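Local coordinates for variant surface glycoprotein MITAT 1.1 (Trypanosoma brucei brucei, PDB 5LY9) that forms a dense coat on the parasite surface and, through switching among antigenically distinct variants, lets the trypanosome evade the host immune response, at residues E2-K7 with T180-T185; S119-L124 with T187-L192. All coordinates share one frame; numbering follows the deposited sequence.

Interaction 1: residues E2-K7 with T180-T185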
loop_
_atom_site.group_PDB
_atom_site.type_symbol
_atom_site.label_atom_id
_atom_site.label_comp_id
_atom_site.label_asym_id
_atom_site.label_seq_id
_atom_site.Cartn_x
_atom_site.Cartn_y
_atom_site.Cartn_z
ATOM N N GLU A 2 -13.303 32.158 26.660
ATOM C CA GLU A 2 -13.682 32.282 25.242
ATOM C C GLU A 2 -12.623 33.021 24.465
ATOM O O GLU A 2 -12.028 33.996 24.960
ATOM C CB GLU A 2 -14.997 33.101 25.146
ATOM C CG GLU A 2 -15.641 33.096 23.758
ATOM C CD GLU A 2 -16.573 34.275 23.449
ATOM O OE1 GLU A 2 -16.772 35.146 24.360
ATOM O OE2 GLU A 2 -17.089 34.332 22.292
ATOM N N ARG A 3 -12.351 32.521 23.287
ATOM C CA ARG A 3 -11.516 33.150 22.305
ATOM C C ARG A 3 -10.040 33.535 22.658
ATOM O O ARG A 3 -9.448 34.332 21.922
ATOM C CB ARG A 3 -12.242 34.296 21.571
ATOM C CG ARG A 3 -12.600 35.594 22.272
ATOM C CD ARG A 3 -11.459 36.382 22.896
ATOM N NE ARG A 3 -11.981 37.666 23.462
ATOM C CZ ARG A 3 -12.562 37.775 24.643
ATOM N NH1 ARG A 3 -12.667 36.744 25.483
ATOM N NH2 ARG A 3 -13.023 38.977 25.034
ATOM N N THR A 4 -9.452 32.868 23.628
ATOM C CA THR A 4 -7.965 32.881 23.764
ATOM C C THR A 4 -7.374 31.709 23.000
ATOM O O THR A 4 -8.109 30.773 22.556
ATOM C CB THR A 4 -7.544 32.916 25.210
ATOM O OG1 THR A 4 -8.098 31.777 25.894
ATOM C CG2 THR A 4 -8.020 34.262 25.839
ATOM N N GLY A 5 -6.078 31.765 22.750
ATOM C CA GLY A 5 -5.423 30.714 22.061
ATOM C C GLY A 5 -5.419 29.359 22.725
ATOM O O GLY A 5 -5.710 29.180 23.883
ATOM N N LEU A 6 -5.029 28.391 21.946
ATOM C CA LEU A 6 -4.935 27.038 22.433
ATOM C C LEU A 6 -3.591 26.803 23.199
ATOM O O LEU A 6 -2.492 27.081 22.657
ATOM C CB LEU A 6 -5.010 26.138 21.222
ATOM C CG LEU A 6 -5.354 24.703 21.410
ATOM C CD1 LEU A 6 -6.755 24.595 22.049
ATOM C CD2 LEU A 6 -5.300 23.973 20.045
ATOM N N LYS A 7 -3.690 26.346 24.465
ATOM C CA LYS A 7 -2.488 26.029 25.260
ATOM C C LYS A 7 -1.689 24.881 24.648
ATOM O O LYS A 7 -2.295 23.987 24.024
ATOM C CB LYS A 7 -2.851 25.621 26.688
ATOM C CG LYS A 7 -3.538 26.713 27.506
ATOM C CD LYS A 7 -4.048 26.084 28.799
ATOM C CE LYS A 7 -4.552 27.066 29.824
ATOM N NZ LYS A 7 -4.879 26.380 31.099
ATOM N N THR A 180 -9.446 25.740 30.681
ATOM C CA THR A 180 -8.763 24.447 30.707
ATOM C C THR A 180 -7.745 24.337 29.589
ATOM O O THR A 180 -6.555 24.105 29.844
ATOM C CB THR A 180 -9.761 23.275 30.569
ATOM O OG1 THR A 180 -10.832 23.499 31.476
ATOM C CG2 THR A 180 -9.005 21.893 30.850
ATOM N N PHE A 181 -8.199 24.494 28.354
ATOM C CA PHE A 181 -7.252 24.386 27.175
ATOM C C PHE A 181 -7.014 25.734 26.471
ATOM O O PHE A 181 -6.237 25.826 25.551
ATOM C CB PHE A 181 -7.741 23.299 26.228
ATOM C CG PHE A 181 -7.895 21.976 26.899
ATOM C CD1 PHE A 181 -6.788 21.345 27.489
ATOM C CD2 PHE A 181 -9.107 21.348 26.938
ATOM C CE1 PHE A 181 -6.934 20.179 28.166
ATOM C CE2 PHE A 181 -9.257 20.119 27.606
ATOM C CZ PHE A 181 -8.172 19.540 28.222
ATOM N N GLN A 182 -7.681 26.779 26.920
ATOM C CA GLN A 182 -7.572 28.152 26.445
ATOM C C GLN A 182 -7.458 28.986 27.744
ATOM O O GLN A 182 -8.277 28.824 28.645
ATOM C CB GLN A 182 -8.809 28.574 25.645
ATOM C CG GLN A 182 -8.859 27.937 24.265
ATOM C CD GLN A 182 -10.257 28.047 23.667
ATOM O OE1 GLN A 182 -11.117 27.178 23.876
ATOM N NE2 GLN A 182 -10.503 29.186 23.041
ATOM N N PRO A 183 -6.416 29.789 27.861
ATOM C CA PRO A 183 -6.182 30.477 29.142
ATOM C C PRO A 183 -7.138 31.640 29.403
ATOM O O PRO A 183 -8.002 32.008 28.554
ATOM C CB PRO A 183 -4.758 31.001 28.981
ATOM C CG PRO A 183 -4.633 31.291 27.521
ATOM C CD PRO A 183 -5.466 30.173 26.841
ATOM N N THR A 184 -6.951 32.274 30.570
ATOM C CA THR A 184 -7.680 33.481 30.866
ATOM C C THR A 184 -7.347 34.593 29.872
ATOM O O THR A 184 -6.315 34.561 29.202
ATOM C CB THR A 184 -7.337 33.961 32.286
ATOM O OG1 THR A 184 -5.916 34.139 32.402
ATOM C CG2 THR A 184 -7.712 32.903 33.299
ATOM N N THR A 185 -8.216 35.615 29.835
ATOM C CA THR A 185 -8.007 36.736 28.925
ATOM C C THR A 185 -6.754 37.495 29.401
ATOM O O THR A 185 -6.444 37.526 30.587
ATOM C CB THR A 185 -9.166 37.698 28.898
ATOM O OG1 THR A 185 -9.476 37.991 30.247
ATOM C CG2 THR A 185 -10.305 37.081 28.274
HETATM O O HOH W 1 -13.533 29.925 22.411
#

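Interaction 2: residues S119-L124 with T187-L192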
loop_
_atom_site.group_PDB
_atom_site.type_symbol
_atom_site.label_atom_id
_atom_site.label_comp_id
_atom_site.label_asym_id
_atom_site.label_seq_id
_atom_site.Cartn_x
_atom_site.Cartn_y
_atom_site.Cartn_z
ATOM N N SER A 119 0.096 41.940 19.032
ATOM C CA SER A 119 -0.120 41.474 20.376
ATOM C C SER A 119 -1.500 40.877 20.516
ATOM O O SER A 119 -1.729 40.091 21.445
ATOM C CB SER A 119 -0.001 42.671 21.333
ATOM O OG SER A 119 -1.028 43.601 21.052
ATOM N N GLU A 120 -2.423 41.215 19.623
ATOM C CA GLU A 120 -3.858 40.868 19.809
ATOM C C GLU A 120 -4.310 39.533 19.196
ATOM O O GLU A 120 -5.407 39.094 19.513
ATOM C CB GLU A 120 -4.763 41.934 19.190
ATOM C CG GLU A 120 -4.446 43.336 19.754
ATOM C CD GLU A 120 -3.416 44.127 18.945
ATOM O OE1 GLU A 120 -2.769 43.659 18.003
ATOM O OE2 GLU A 120 -3.254 45.330 19.304
ATOM N N ASN A 121 -3.505 38.906 18.357
ATOM C CA ASN A 121 -3.939 37.676 17.666
ATOM C C ASN A 121 -2.867 36.645 17.778
ATOM O O ASN A 121 -1.794 36.760 17.157
ATOM C CB ASN A 121 -4.283 37.968 16.202
ATOM C CG ASN A 121 -5.262 39.141 16.067
ATOM O OD1 ASN A 121 -6.513 38.979 16.118
ATOM N ND2 ASN A 121 -4.704 40.359 15.914
ATOM N N LYS A 122 -3.162 35.598 18.557
ATOM C CA LYS A 122 -2.210 34.520 18.741
ATOM C C LYS A 122 -3.004 33.277 19.022
ATOM O O LYS A 122 -3.776 33.259 19.966
ATOM C CB LYS A 122 -1.275 34.814 19.909
ATOM C CG LYS A 122 -0.487 36.080 19.809
ATOM C CD LYS A 122 0.422 36.356 20.963
ATOM C CE LYS A 122 1.249 37.569 20.542
ATOM N NZ LYS A 122 1.977 38.093 21.721
ATOM N N CYS A 123 -2.802 32.209 18.223
ATOM C CA CYS A 123 -3.663 31.010 18.366
ATOM C C CYS A 123 -3.002 29.758 18.960
ATOM O O CYS A 123 -3.652 28.923 19.617
ATOM C CB CYS A 123 -4.333 30.669 17.035
ATOM S SG CYS A 123 -5.649 31.762 16.509
ATOM N N LEU A 124 -1.729 29.583 18.718
ATOM C CA LEU A 124 -0.979 28.527 19.390
ATOM C C LEU A 124 -0.116 29.202 20.406
ATOM O O LEU A 124 0.836 29.869 20.045
ATOM C CB LEU A 124 -0.122 27.719 18.427
ATOM C CG LEU A 124 -0.895 26.901 17.392
ATOM C CD1 LEU A 124 0.134 26.093 16.590
ATOM C CD2 LEU A 124 -1.957 25.978 17.967
ATOM N N THR A 187 -4.221 39.842 26.620
ATOM C CA THR A 187 -4.212 40.696 25.409
ATOM C C THR A 187 -4.396 39.862 24.124
ATOM O O THR A 187 -5.235 40.178 23.293
ATOM C CB THR A 187 -2.930 41.540 25.333
ATOM O OG1 THR A 187 -2.932 42.355 26.498
ATOM C CG2 THR A 187 -2.919 42.417 24.084
ATOM N N GLY A 188 -3.625 38.803 23.982
ATOM C CA GLY A 188 -3.758 37.918 22.786
ATOM C C GLY A 188 -5.091 37.206 22.732
ATOM O O GLY A 188 -5.704 36.890 23.759
ATOM N N THR A 189 -5.587 36.985 21.535
ATOM C CA THR A 189 -6.870 36.293 21.369
ATOM C C THR A 189 -6.771 35.425 20.116
ATOM O O THR A 189 -5.893 35.620 19.313
ATOM C CB THR A 189 -8.042 37.263 21.116
ATOM O OG1 THR A 189 -7.844 37.950 19.858
ATOM C CG2 THR A 189 -8.203 38.244 22.199
ATOM N N CYS A 190 -7.618 34.409 20.007
ATOM C CA CYS A 190 -7.745 33.600 18.794
ATOM C C CYS A 190 -9.238 33.542 18.557
ATOM O O CYS A 190 -9.940 32.638 19.087
ATOM C CB CYS A 190 -7.166 32.229 19.086
ATOM S SG CYS A 190 -7.221 31.152 17.619
ATOM N N LYS A 191 -9.749 34.506 17.771
ATOM C CA LYS A 191 -11.173 34.611 17.539
ATOM C C LYS A 191 -11.706 33.390 16.791
ATOM O O LYS A 191 -12.907 33.084 16.917
ATOM C CB LYS A 191 -11.492 35.885 16.751
ATOM C CG LYS A 191 -11.340 37.117 17.598
ATOM C CD LYS A 191 -11.793 38.389 16.935
ATOM C CE LYS A 191 -10.966 38.723 15.684
ATOM N NZ LYS A 191 -11.614 39.949 15.053
ATOM N N LEU A 192 -10.828 32.716 16.007
ATOM C CA LEU A 192 -11.271 31.557 15.216
ATOM C C LEU A 192 -11.902 30.540 16.153
ATOM O O LEU A 192 -12.770 29.784 15.745
ATOM C CB LEU A 192 -10.144 30.920 14.444
ATOM C CG LEU A 192 -10.619 29.836 13.443
ATOM C CD1 LEU A 192 -11.505 30.430 12.348
ATOM C CD2 LEU A 192 -9.469 29.059 12.894
HETATM O O HOH W 2 -7.826 36.884 17.157
#

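Interaction 1: residues E2-K7 with T180-T185
Thr4 meets Pro183 and Gln182 through side-chain hydrogen bonds. Its OG1 donates to Pro183 O at 2.7 Å. This hydroxyl sits between the backbone N and the carbonyl carbon (chi1 58°), which points it at the Pro183 carbonyl. Gln182 answers in the other direction: NE2 donates to Thr4 O at 2.9 Å, nearly straight at 167°, with Thr4 O lying in the plane of the Gln182 amide. Water 1 joins the same NE2 to Arg3 N. Gln182 OE1 accepts from Ala227 N, so both ends of the amide are held.

Lys7, at the N-cap of helix 8-21, uses two nitrogens. Its backbone N bonds to Phe181 O at 2.8 Å. Its extended chain brings NZ to Thr180 O at 3.1 Å, well above that carbonyl plane. NZ also bonds to Asn179 O.

Carbon atoms fill in around the polar bonds. Pro183 CD lies 3.1 Å from Gly5 O and close beside the threonine hydroxyl. Gln182 CA makes a CA-H...O contact of 3.3 Å with Gly5 O. Thr185 CG2 lies near the Arg3 guanidinium.

The contact ties this helix lead-in to the loop after strand 173-174. Side-chain donors go to main-chain carbonyls, so the join depends on backbone geometry.

Interaction 2: residues S119-L124 with T187-L192
Cys123 SG is bonded to Cys190 SG in a disulfide, 2.0 Å long, with a chi3 of 93°. The two sulfurs leave their backbones differently: SG of Cys190 is anti to its own N (chi1 -178°), while SG of Cys123 stands beside its own N. Leu112 of helix 62-114 packs on Cys123, and Tyr201 of the second subunit touches it too.

Hydrogen bonds continue away from the sulfurs. Thr189 OG1 donates to Glu120 O at 2.7 Å, almost head-on to the carbonyl. The backbone N of Thr189 gives the same oxygen a weak second bond. Lys122 N donates to Thr189 O at 2.8 Å. The Asn121 and Thr189 side chains leave in the same direction, with OD1 and OG1 4.1 Å apart. Water 2 lies 2.7 Å from Asn121 OD1, to which it may donate; it donates to Thr189 OG1 and accepts from Lys191 N.

At the far end, Thr187 CG2 rests 3.8 Å from Ser119 OG.

Asn121 ND2 bonds to Thr203 O of the second subunit, and Glu120 OE1 to its Ser205 OG. A disulfide between loops beside a long helix, next to the dimer interface, fits the membrane-distal head of an A-type VSG N-terminal domain.

Overall arrangement
From the N terminus, residues 2-7 lead into helix 8-21. Interaction 1 joins them to 180-185, closing a loop of 172 residues that includes helices 8-21, 24-55 and 62-114. Residues 119-124 follow the last of these. Interaction 2 joins them to 187-192, closing a loop of 62 residues without helix. The segments alternate along the chain, so the two closures cross. Their centres lie about 9 Å apart, and they touch: Arg3 O probably accepts from Cys190 N, and Leu6 N probably donates to Cys123 O. Residues 2-7 thus contact both loops of interaction 2 as well as 180-185. Together the contacts tie the chain start and the helix 62-114 exit to the loop between strands 173-174 and 211-213.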